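Local structure of PelD (Pseudomonas aeruginosa, 4EU0) at residues A[186-191]-A[229-234]; A[213-218]-A[225-230]; A[203-208]-A[244-249]. The protein binds the second messenger cyclic di-GMP as an effector in pellicle formation, here through the degenerate GGDEF-like domain of its soluble C-terminal part. One frame throughout, in Å; residues are numbered along the deposited sequence.

Contact 1 of 3, residues A[186-191]-A[229-234]. With C2E (9,9'-[(2R,3R,3aS,5S,7aR,9R,10R,10aS,12S,14aR)-3,5,10,12-tetrahydroxy-5,12-dioxidooctahydro-2H,7H-difuro[3,2-d:3',2'-j][1,3,7,9,2,8]tetraoxadiphosphacyclododecine-2,9-diyl]bis(2-amino-1,9-dihydro-6H-purin-6-one)), chain B.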
# COMPACT_ATOMS: atom_id res chain seq x y z
N CYS A 186 -5.02 10.26 0.65
CA CYS A 186 -4.99 11.60 0.09
C CYS A 186 -3.79 11.75 -0.83
O CYS A 186 -2.70 11.29 -0.50
CB CYS A 186 -4.87 12.63 1.21
SG CYS A 186 -5.27 14.31 0.71
N LEU A 187 -4.01 12.40 -1.97
CA LEU A 187 -2.92 12.85 -2.84
C LEU A 187 -2.78 14.36 -2.72
O LEU A 187 -3.76 15.09 -2.90
CB LEU A 187 -3.21 12.53 -4.31
CG LEU A 187 -2.44 11.50 -5.13
CD1 LEU A 187 -2.87 11.62 -6.60
CD2 LEU A 187 -0.92 11.62 -4.97
N TYR A 188 -1.58 14.83 -2.42
CA TYR A 188 -1.29 16.25 -2.51
C TYR A 188 -0.36 16.50 -3.68
O TYR A 188 0.58 15.73 -3.91
CB TYR A 188 -0.61 16.75 -1.24
CG TYR A 188 -1.55 17.03 -0.09
CD1 TYR A 188 -2.27 18.21 -0.03
CD2 TYR A 188 -1.66 16.13 0.98
CE1 TYR A 188 -3.13 18.48 1.05
CE2 TYR A 188 -2.52 16.39 2.07
CZ TYR A 188 -3.24 17.57 2.09
OH TYR A 188 -4.08 17.86 3.14
N ALA A 189 -0.60 17.59 -4.39
CA ALA A 189 0.35 18.06 -5.39
C ALA A 189 0.77 19.45 -4.99
O ALA A 189 -0.07 20.35 -4.87
CB ALA A 189 -0.30 18.08 -6.76
N PHE A 190 2.07 19.64 -4.76
CA PHE A 190 2.61 20.96 -4.46
C PHE A 190 3.25 21.52 -5.71
O PHE A 190 4.29 21.02 -6.15
CB PHE A 190 3.60 20.90 -3.30
CG PHE A 190 3.02 20.36 -2.02
CD1 PHE A 190 2.36 21.21 -1.14
CD2 PHE A 190 3.14 19.02 -1.68
CE1 PHE A 190 1.80 20.73 0.05
CE2 PHE A 190 2.59 18.52 -0.49
CZ PHE A 190 1.93 19.37 0.38
N GLU A 191 2.61 22.52 -6.31
CA GLU A 191 3.14 23.14 -7.51
C GLU A 191 3.95 24.36 -7.10
O GLU A 191 3.45 25.24 -6.42
CB GLU A 191 2.01 23.54 -8.46
CG GLU A 191 2.50 24.15 -9.76
CD GLU A 191 1.39 24.76 -10.61
OE1 GLU A 191 0.24 24.87 -10.13
OE2 GLU A 191 1.69 25.13 -11.76
N VAL A 229 2.66 13.96 -3.39
CA VAL A 229 2.78 13.16 -2.17
C VAL A 229 1.51 12.35 -1.98
O VAL A 229 0.43 12.91 -1.88
CB VAL A 229 3.01 14.01 -0.89
CG1 VAL A 229 3.31 13.10 0.29
CG2 VAL A 229 4.16 15.00 -1.10
N LEU A 230 1.66 11.03 -1.90
CA LEU A 230 0.54 10.16 -1.55
C LEU A 230 0.61 9.81 -0.06
O LEU A 230 1.66 9.43 0.47
CB LEU A 230 0.58 8.87 -2.39
CG LEU A 230 -0.46 7.81 -2.03
CD1 LEU A 230 -1.87 8.21 -2.49
CD2 LEU A 230 -0.08 6.44 -2.60
N LEU A 231 -0.53 9.93 0.61
CA LEU A 231 -0.68 9.56 2.00
C LEU A 231 -1.61 8.35 2.11
O LEU A 231 -2.83 8.51 2.23
CB LEU A 231 -1.31 10.73 2.78
CG LEU A 231 -0.51 12.04 2.93
CD1 LEU A 231 -0.37 12.79 1.60
CD2 LEU A 231 -1.24 12.90 3.95
N PRO A 232 -1.04 7.13 2.06
CA PRO A 232 -1.89 5.94 2.12
C PRO A 232 -2.51 5.75 3.49
O PRO A 232 -1.96 6.20 4.50
CB PRO A 232 -0.89 4.79 1.85
CG PRO A 232 0.29 5.45 1.17
CD PRO A 232 0.38 6.77 1.89
N LEU A 233 -3.66 5.07 3.52
CA LEU A 233 -4.30 4.68 4.78
C LEU A 233 -4.39 5.85 5.77
O LEU A 233 -4.08 5.69 6.93
CB LEU A 233 -3.56 3.49 5.41
CG LEU A 233 -3.43 2.26 4.52
CD1 LEU A 233 -2.48 1.24 5.13
CD2 LEU A 233 -4.79 1.63 4.28
N THR A 234 -4.83 7.00 5.27
CA THR A 234 -4.85 8.22 6.05
C THR A 234 -6.21 8.89 5.91
O THR A 234 -6.65 9.16 4.80
CB THR A 234 -3.73 9.16 5.57
OG1 THR A 234 -2.48 8.55 5.87
CG2 THR A 234 -3.81 10.53 6.26
P1 C2E B . 1.82 15.11 14.50
O2P C2E B . 1.36 16.46 15.00
O1P C2E B . 3.17 14.99 13.84
O5' C2E B . 0.72 14.50 13.52
C5' C2E B . -0.67 14.51 13.84
C4' C2E B . -1.46 13.65 12.86
O4' C2E B . -1.48 14.27 11.56
C3' C2E B . -0.91 12.25 12.63
O3' C2E B . -1.40 11.26 13.55
C2' C2E B . -1.39 11.94 11.24
O2' C2E B . -2.77 11.57 11.30
C1' C2E B . -1.29 13.28 10.55
N9 C2E B . 0.05 13.45 9.92
C8 C2E B . 1.01 14.31 10.31
N7 C2E B . 2.11 14.21 9.51
C5 C2E B . 1.82 13.28 8.58
C6 C2E B . 2.52 12.68 7.44
O6 C2E B . 3.77 13.08 7.12
N1 C2E B . 1.89 11.72 6.72
C2 C2E B . 0.64 11.28 7.02
N2 C2E B . 0.10 10.31 6.24
N3 C2E B . -0.07 11.79 8.07
C4 C2E B . 0.46 12.77 8.86
P11 C2E B . -0.51 9.96 13.87
O21 C2E B . -1.31 9.02 14.76
O11 C2E B . 0.15 9.40 12.63
O5A C2E B . 0.65 10.58 14.80
C5A C2E B . 0.31 11.27 16.01
C4A C2E B . 1.58 11.85 16.60
O4A C2E B . 2.56 10.83 16.79
C3A C2E B . 2.25 12.82 15.65
O3A C2E B . 1.74 14.13 15.78
C2A C2E B . 3.71 12.76 16.03
O2A C2E B . 3.95 13.55 17.20
C1A C2E B . 3.85 11.29 16.38
N91 C2E B . 4.33 10.54 15.19
C81 C2E B . 3.61 9.71 14.40
N71 C2E B . 4.38 9.18 13.41
C51 C2E B . 5.62 9.68 13.56
C61 C2E B . 6.92 9.54 12.86
O61 C2E B . 7.07 8.74 11.78
N11 C2E B . 7.98 10.25 13.34
C21 C2E B . 7.87 11.06 14.43
N21 C2E B . 8.97 11.73 14.85
N31 C2E B . 6.71 11.22 15.11
C41 C2E B . 5.58 10.57 14.73
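Cys186 and Tyr188 each exchange a reciprocal pair of backbone hydrogen bonds with strand 225-231, joining the two central strands of the antiparallel sheet in the GGDEF-like domain. Leu231 N reaches Cys186 O at 2.8 Å, almost in line with the carbonyl, whereas the return bond from Cys186 N to Leu231 O is longer, 3.2 Å, its donor tilted 33° from the carbonyl plane. Tyr188 and Val229 are bonded more evenly, both donors in the partner's carbonyl plane. Between them, the non-hydrogen-bonded pair Leu187 and Leu230 meets on the other face, Leu187 CD2 lying 4.1 Å from Leu230 CB. The outward backbone groups of this pair bond Tyr270 of strand 265-272 and Val214 of strand 214-219, respectively.

On the face of Tyr188, Leu231 CD1 meets the ring edge 3.6 Å from Tyr188 CD2, and Val229 CG2 approaches the edge of Phe190. The buried Tyr188 hydroxyl is satisfied by Ser239 O in helix 236-253. Past the strand, Thr234 OG1, anti to its own carbonyl carbon (chi1 -66°), donates to Pro232 O from above that carbonyl's plane and accepts from the guanine amino group, with C2E N2 at 3.1 Å from Thr234 OG1.

Contact 2 of 3, residues A[213-218]-A[225-230]. With C2E (9,9'-[(2R,3R,3aS,5S,7aR,9R,10R,10aS,12S,14aR)-3,5,10,12-tetrahydroxy-5,12-dioxidooctahydro-2H,7H-difuro[3,2-d:3',2'-j][1,3,7,9,2,8]tetraoxadiphosphacyclododecine-2,9-diyl]bis(2-amino-1,9-dihydro-6H-purin-6-one)), chain B.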
# COMPACT_ATOMS: atom_id res chain seq x y z
N ASP A 213 4.06 7.17 3.40
CA ASP A 213 3.89 8.19 2.38
C ASP A 213 4.99 8.07 1.33
O ASP A 213 6.14 7.76 1.66
CB ASP A 213 3.94 9.60 2.96
CG ASP A 213 2.82 9.87 3.97
OD1 ASP A 213 1.92 9.03 4.18
OD2 ASP A 213 2.86 10.97 4.56
N VAL A 214 4.61 8.30 0.08
CA VAL A 214 5.56 8.27 -1.03
C VAL A 214 5.42 9.52 -1.88
O VAL A 214 4.32 10.11 -1.98
CB VAL A 214 5.42 6.99 -1.91
CG1 VAL A 214 5.91 5.76 -1.15
CG2 VAL A 214 3.98 6.79 -2.40
N GLN A 215 6.54 9.94 -2.46
CA GLN A 215 6.60 11.17 -3.22
C GLN A 215 7.15 10.97 -4.61
O GLN A 215 7.95 10.06 -4.86
CB GLN A 215 7.49 12.19 -2.50
CG GLN A 215 7.11 12.46 -1.07
CD GLN A 215 8.02 13.49 -0.45
OE1 GLN A 215 9.13 13.71 -0.94
NE2 GLN A 215 7.56 14.13 0.62
N LEU A 216 6.73 11.86 -5.51
CA LEU A 216 7.27 11.94 -6.87
C LEU A 216 7.68 13.37 -7.17
O LEU A 216 6.90 14.31 -6.99
CB LEU A 216 6.22 11.51 -7.90
CG LEU A 216 6.22 10.14 -8.57
CD1 LEU A 216 5.49 10.23 -9.91
CD2 LEU A 216 7.63 9.61 -8.77
N ARG A 217 8.91 13.53 -7.64
CA ARG A 217 9.45 14.84 -8.02
C ARG A 217 9.35 14.96 -9.53
O ARG A 217 9.99 14.19 -10.27
CB ARG A 217 10.91 14.97 -7.56
CG ARG A 217 11.13 14.62 -6.09
CD ARG A 217 12.58 14.24 -5.77
NE ARG A 217 13.06 13.10 -6.56
CZ ARG A 217 14.21 12.46 -6.35
NH1 ARG A 217 15.00 12.81 -5.34
NH2 ARG A 217 14.55 11.44 -7.13
N LEU A 218 8.54 15.91 -9.99
CA LEU A 218 8.24 16.04 -11.42
C LEU A 218 8.34 17.48 -11.88
O LEU A 218 8.40 18.41 -11.07
CB LEU A 218 6.82 15.52 -11.71
CG LEU A 218 6.49 14.07 -11.36
CD1 LEU A 218 5.01 13.82 -11.52
CD2 LEU A 218 7.29 13.10 -12.22
N ARG A 225 8.31 22.88 -10.98
CA ARG A 225 8.46 21.75 -10.07
C ARG A 225 7.10 21.40 -9.49
O ARG A 225 6.36 22.28 -9.04
CB ARG A 225 9.42 22.10 -8.93
CG ARG A 225 10.82 22.47 -9.35
CD ARG A 225 11.62 22.97 -8.14
NE ARG A 225 13.01 23.28 -8.48
CZ ARG A 225 14.00 22.38 -8.49
NH1 ARG A 225 13.76 21.11 -8.19
NH2 ARG A 225 15.23 22.76 -8.80
N VAL A 226 6.76 20.12 -9.52
CA VAL A 226 5.58 19.62 -8.84
C VAL A 226 6.04 18.45 -7.99
O VAL A 226 6.67 17.53 -8.51
CB VAL A 226 4.49 19.11 -9.82
CG1 VAL A 226 3.37 18.40 -9.06
CG2 VAL A 226 3.95 20.25 -10.69
N LEU A 227 5.75 18.52 -6.69
CA LEU A 227 5.99 17.39 -5.81
C LEU A 227 4.67 16.74 -5.46
O LEU A 227 3.82 17.35 -4.81
CB LEU A 227 6.74 17.81 -4.55
CG LEU A 227 7.10 16.60 -3.68
CD1 LEU A 227 8.26 15.79 -4.29
CD2 LEU A 227 7.49 17.06 -2.32
N LEU A 228 4.50 15.50 -5.91
CA LEU A 228 3.33 14.72 -5.58
C LEU A 228 3.62 13.95 -4.31
O LEU A 228 4.69 13.37 -4.15
CB LEU A 228 3.08 13.71 -6.69
CG LEU A 228 1.69 13.31 -7.16
CD1 LEU A 228 0.65 14.43 -7.04
CD2 LEU A 228 1.88 12.83 -8.61
N VAL A 229 2.66 13.96 -3.39
CA VAL A 229 2.78 13.16 -2.17
C VAL A 229 1.51 12.35 -1.98
O VAL A 229 0.43 12.91 -1.88
CB VAL A 229 3.01 14.01 -0.89
CG1 VAL A 229 3.31 13.10 0.29
CG2 VAL A 229 4.16 15.00 -1.10
N LEU A 230 1.66 11.03 -1.90
CA LEU A 230 0.54 10.16 -1.55
C LEU A 230 0.61 9.81 -0.06
O LEU A 230 1.66 9.43 0.47
CB LEU A 230 0.58 8.87 -2.39
CG LEU A 230 -0.46 7.81 -2.03
CD1 LEU A 230 -1.87 8.21 -2.49
CD2 LEU A 230 -0.08 6.44 -2.60
P1 C2E B . 1.82 15.11 14.50
O2P C2E B . 1.36 16.46 15.00
O1P C2E B . 3.17 14.99 13.84
O5' C2E B . 0.72 14.50 13.52
C5' C2E B . -0.67 14.51 13.84
C4' C2E B . -1.46 13.65 12.86
O4' C2E B . -1.48 14.27 11.56
C3' C2E B . -0.91 12.25 12.63
O3' C2E B . -1.40 11.26 13.55
C2' C2E B . -1.39 11.94 11.24
O2' C2E B . -2.77 11.57 11.30
C1' C2E B . -1.29 13.28 10.55
N9 C2E B . 0.05 13.45 9.92
C8 C2E B . 1.01 14.31 10.31
N7 C2E B . 2.11 14.21 9.51
C5 C2E B . 1.82 13.28 8.58
C6 C2E B . 2.52 12.68 7.44
O6 C2E B . 3.77 13.08 7.12
N1 C2E B . 1.89 11.72 6.72
C2 C2E B . 0.64 11.28 7.02
N2 C2E B . 0.10 10.31 6.24
N3 C2E B . -0.07 11.79 8.07
C4 C2E B . 0.46 12.77 8.86
P11 C2E B . -0.51 9.96 13.87
O21 C2E B . -1.31 9.02 14.76
O11 C2E B . 0.15 9.40 12.63
O5A C2E B . 0.65 10.58 14.80
C5A C2E B . 0.31 11.27 16.01
C4A C2E B . 1.58 11.85 16.60
O4A C2E B . 2.56 10.83 16.79
C3A C2E B . 2.25 12.82 15.65
O3A C2E B . 1.74 14.13 15.78
C2A C2E B . 3.71 12.76 16.03
O2A C2E B . 3.95 13.55 17.20
C1A C2E B . 3.85 11.29 16.38
N91 C2E B . 4.33 10.54 15.19
C81 C2E B . 3.61 9.71 14.40
N71 C2E B . 4.38 9.18 13.41
C51 C2E B . 5.62 9.68 13.56
C61 C2E B . 6.92 9.54 12.86
O61 C2E B . 7.07 8.74 11.78
N11 C2E B . 7.98 10.25 13.34
C21 C2E B . 7.87 11.06 14.43
N21 C2E B . 8.97 11.73 14.85
N31 C2E B . 6.71 11.22 15.11
C41 C2E B . 5.58 10.57 14.73
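Gln215 turns CG anti to its carbonyl carbon (chi1 -54°) and runs extended from there, which lays its side chain beside Val229, both pointing the same way. Leu227 takes the other choice, with CG anti to the backbone N (chi1 -175°), and its two methyls spread between neighbours on the opposite strand: CD1 lies 3.6 Å from Arg217 CG, while CD2 faces the amide end of Gln215. Gln215 CG meets Val229 CG2 at 3.9 Å, and the amide is anchored beyond the hairpin, its NE2 donating to Leu205 O of helix 198-207.

The other face carries Val214, Leu216, Leu218, Val226, Leu228 and Leu230. Val214 and Leu230 lie side by side, and Leu216 CB sits 4.0 Å from Leu228 CB. Phe167 of helix 162-181 packs against both Leu216 and Leu228. Three hydrogen-bonded pairs, Val214 with Leu230, Leu216 with Leu228 and Leu218 with Val226, fix the register through six backbone bonds. The non-hydrogen-bonded pairs between them bring Gln215 CA to 3.1 Å from Leu228 O, a CA-H...O contact.

Just before the first strand, Asp213 CA makes a similar contact with Leu230 O, and its carboxylate turns to the ligand. Asp213 OD1 accepts from C2E N2 at 3.0 Å, and Asp213 OD2 from C2E N1 at 2.5 Å, unusually short and of doubtful exact length; a weak second bond runs from C2E N2 to OD2. Two neighbouring N-H donors of one guanine thus meet one carboxylate, which would probably favour the ionised acid. With Arg210 three residues earlier, Asp213 forms an RxxD pair as in the inhibitory (I-) site of GGDEF domains, here at the open end of a beta hairpin.

Contact 3 of 3, residues A[203-208]-A[244-249]. With C2E (9,9'-[(2R,3R,3aS,5S,7aR,9R,10R,10aS,12S,14aR)-3,5,10,12-tetrahydroxy-5,12-dioxidooctahydro-2H,7H-difuro[3,2-d:3',2'-j][1,3,7,9,2,8]tetraoxadiphosphacyclododecine-2,9-diyl]bis(2-amino-1,9-dihydro-6H-purin-6-one)), chain B.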
# COMPACT_ATOMS: atom_id res chain seq x y z
N ARG A 203 13.12 20.67 -1.33
CA ARG A 203 13.98 19.92 -0.42
C ARG A 203 13.33 19.77 0.95
O ARG A 203 13.47 18.72 1.60
CB ARG A 203 15.35 20.58 -0.30
CG ARG A 203 16.22 20.34 -1.51
CD ARG A 203 17.47 21.19 -1.46
NE ARG A 203 18.37 20.87 -2.57
CZ ARG A 203 19.28 19.90 -2.55
NH1 ARG A 203 19.43 19.14 -1.48
NH2 ARG A 203 20.04 19.70 -3.62
N LEU A 204 12.64 20.82 1.40
CA LEU A 204 11.94 20.75 2.68
C LEU A 204 10.79 19.74 2.60
O LEU A 204 10.58 18.95 3.51
CB LEU A 204 11.45 22.15 3.12
CG LEU A 204 10.96 22.26 4.57
CD1 LEU A 204 12.11 22.13 5.56
CD2 LEU A 204 10.22 23.57 4.78
N LEU A 205 10.04 19.77 1.50
CA LEU A 205 8.96 18.81 1.30
C LEU A 205 9.50 17.37 1.24
O LEU A 205 8.95 16.47 1.89
CB LEU A 205 8.16 19.17 0.04
CG LEU A 205 7.27 20.41 0.14
CD1 LEU A 205 6.81 20.81 -1.26
CD2 LEU A 205 6.06 20.18 1.08
N GLU A 206 10.60 17.16 0.53
CA GLU A 206 11.24 15.84 0.49
C GLU A 206 11.62 15.35 1.89
O GLU A 206 11.39 14.20 2.21
CB GLU A 206 12.47 15.84 -0.41
CG GLU A 206 12.16 16.06 -1.89
CD GLU A 206 13.42 16.17 -2.72
OE1 GLU A 206 14.39 15.43 -2.44
OE2 GLU A 206 13.46 17.00 -3.65
N GLY A 207 12.18 16.24 2.71
CA GLY A 207 12.65 15.85 4.03
C GLY A 207 11.53 15.53 5.00
O GLY A 207 11.76 14.88 6.02
N SER A 208 10.32 15.97 4.67
CA SER A 208 9.15 15.80 5.55
C SER A 208 8.54 14.40 5.45
O SER A 208 7.65 14.05 6.25
CB SER A 208 8.07 16.83 5.19
OG SER A 208 7.38 16.46 4.01
N GLN A 244 -0.90 20.77 8.59
CA GLN A 244 -0.63 21.56 9.78
C GLN A 244 0.82 21.34 10.21
O GLN A 244 1.51 22.30 10.60
CB GLN A 244 -1.62 21.23 10.92
CG GLN A 244 -1.53 22.19 12.12
CD GLN A 244 -2.51 21.86 13.24
OE1 GLN A 244 -2.75 20.70 13.56
NE2 GLN A 244 -3.06 22.90 13.86
N ARG A 245 1.30 20.10 10.10
CA ARG A 245 2.69 19.79 10.47
C ARG A 245 3.66 20.42 9.47
O ARG A 245 4.72 20.93 9.86
CB ARG A 245 2.92 18.28 10.56
CG ARG A 245 4.34 17.91 11.00
CD ARG A 245 4.55 16.40 11.14
NE ARG A 245 4.62 15.68 9.87
CZ ARG A 245 5.71 15.54 9.11
NH1 ARG A 245 6.86 16.13 9.46
NH2 ARG A 245 5.66 14.82 8.00
N LEU A 246 3.29 20.38 8.19
CA LEU A 246 4.08 21.02 7.14
C LEU A 246 4.21 22.52 7.34
O LEU A 246 5.28 23.08 7.16
CB LEU A 246 3.46 20.77 5.77
CG LEU A 246 4.21 19.93 4.75
CD1 LEU A 246 4.97 18.74 5.35
CD2 LEU A 246 3.27 19.50 3.63
N ARG A 247 3.11 23.18 7.70
CA ARG A 247 3.17 24.62 7.92
C ARG A 247 4.14 24.99 9.04
O ARG A 247 4.83 26.00 8.95
CB ARG A 247 1.77 25.21 8.13
CG ARG A 247 0.90 25.01 6.89
CD ARG A 247 -0.24 26.00 6.83
NE ARG A 247 -1.10 25.81 5.66
CZ ARG A 247 -0.99 26.48 4.52
NH1 ARG A 247 -0.04 27.40 4.37
NH2 ARG A 247 -1.84 26.23 3.53
N ILE A 248 4.22 24.16 10.08
CA ILE A 248 5.11 24.40 11.21
C ILE A 248 6.56 24.27 10.74
O ILE A 248 7.41 25.10 11.08
CB ILE A 248 4.82 23.44 12.40
CG1 ILE A 248 3.48 23.80 13.05
CG2 ILE A 248 5.96 23.50 13.45
CD1 ILE A 248 2.95 22.73 13.99
N LEU A 249 6.82 23.24 9.94
CA LEU A 249 8.14 22.98 9.36
C LEU A 249 8.57 24.13 8.45
O LEU A 249 9.69 24.61 8.54
CB LEU A 249 8.12 21.64 8.62
CG LEU A 249 9.32 21.14 7.84
CD1 LEU A 249 10.52 20.89 8.72
CD2 LEU A 249 8.91 19.86 7.15
P1 C2E B . 1.82 15.11 14.50
O2P C2E B . 1.36 16.46 15.00
O1P C2E B . 3.17 14.99 13.84
O5' C2E B . 0.72 14.50 13.52
C5' C2E B . -0.67 14.51 13.84
C4' C2E B . -1.46 13.65 12.86
O4' C2E B . -1.48 14.27 11.56
C3' C2E B . -0.91 12.25 12.63
O3' C2E B . -1.40 11.26 13.55
C2' C2E B . -1.39 11.94 11.24
O2' C2E B . -2.77 11.57 11.30
C1' C2E B . -1.29 13.28 10.55
N9 C2E B . 0.05 13.45 9.92
C8 C2E B . 1.01 14.31 10.31
N7 C2E B . 2.11 14.21 9.51
C5 C2E B . 1.82 13.28 8.58
C6 C2E B . 2.52 12.68 7.44
O6 C2E B . 3.77 13.08 7.12
N1 C2E B . 1.89 11.72 6.72
C2 C2E B . 0.64 11.28 7.02
N2 C2E B . 0.10 10.31 6.24
N3 C2E B . -0.07 11.79 8.07
C4 C2E B . 0.46 12.77 8.86
P11 C2E B . -0.51 9.96 13.87
O21 C2E B . -1.31 9.02 14.76
O11 C2E B . 0.15 9.40 12.63
O5A C2E B . 0.65 10.58 14.80
C5A C2E B . 0.31 11.27 16.01
C4A C2E B . 1.58 11.85 16.60
O4A C2E B . 2.56 10.83 16.79
C3A C2E B . 2.25 12.82 15.65
O3A C2E B . 1.74 14.13 15.78
C2A C2E B . 3.71 12.76 16.03
O2A C2E B . 3.95 13.55 17.20
C1A C2E B . 3.85 11.29 16.38
N91 C2E B . 4.33 10.54 15.19
C81 C2E B . 3.61 9.71 14.40
N71 C2E B . 4.38 9.18 13.41
C51 C2E B . 5.62 9.68 13.56
C61 C2E B . 6.92 9.54 12.86
O61 C2E B . 7.07 8.74 11.78
N11 C2E B . 7.98 10.25 13.34
C21 C2E B . 7.87 11.06 14.43
N21 C2E B . 8.97 11.73 14.85
N31 C2E B . 6.71 11.22 15.11
C41 C2E B . 5.58 10.57 14.73
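Around the guanidinium of Arg245 the partners gather at the edge: Ser208 O and guanine O6 both lie near its plane, and NH2 donates to each. This joins helix 236-253 to segment 203-208 on one side of the sheet in the GGDEF-like domain. The bond from Arg245 NH2 to Ser208 O is 2.8 Å long and lies in the carbonyl plane, with the acceptor only 5° out of the guanidinium plane. Towards the nucleotide, Arg245 NE reaches C2E N7 at 2.9 Å and Arg245 NH2 reaches C2E O6 at 2.7 Å, the two-point reading of a guanine Hoogsteen edge. A bend at chi3 (73°) after an extended start turns the guanidinium edge to the guanine. Because NH2 also binds Ser208 O, that carbonyl probably helps to hold the arginine's orientation as a second-shell partner.

Behind this polar junction the helices meet through leucines. Leu204 and Leu249 run antiparallel alongside one another, Leu204 CD1 lying 3.7 Å from Leu249 CG. The side chain of Leu205 lies roughly perpendicular to that of Leu246, touching it through their CD2 methyls; Phe190 of strand 185-192 packs on both. Ser208 CB touches Leu246 CD1 and Leu249 CD2, at 3.7 Å from the latter. Its hydroxyl turns back along the chain, Ser208 OG donating to Leu205 O at 2.6 Å.

How the contacts relate
Contacts 1 and 2 share Val229 and Leu230, so strand 225-231 is bonded along both edges; the centres of contacts 1 and 2 lie about 8 Å apart. Contact 3 stands about 13 Å from each, centre to centre, with its helices over the sheet face that carries Phe190, Leu227 and Val229. Phe190 CZ of contact 1 packs 3.5 Å from Leu246 CD2 of contact 3, and Leu227 CD2 of contact 2 packs on Leu205 CB of contact 3. All three contacts converge on one guanine: Thr234 and Asp213 share its amino group, while Arg245 holds the Hoogsteen side. Arg210, in the loop before strand 214-219, also bonds the ligand. The site is thus built from strand ends, loops and a covering helix.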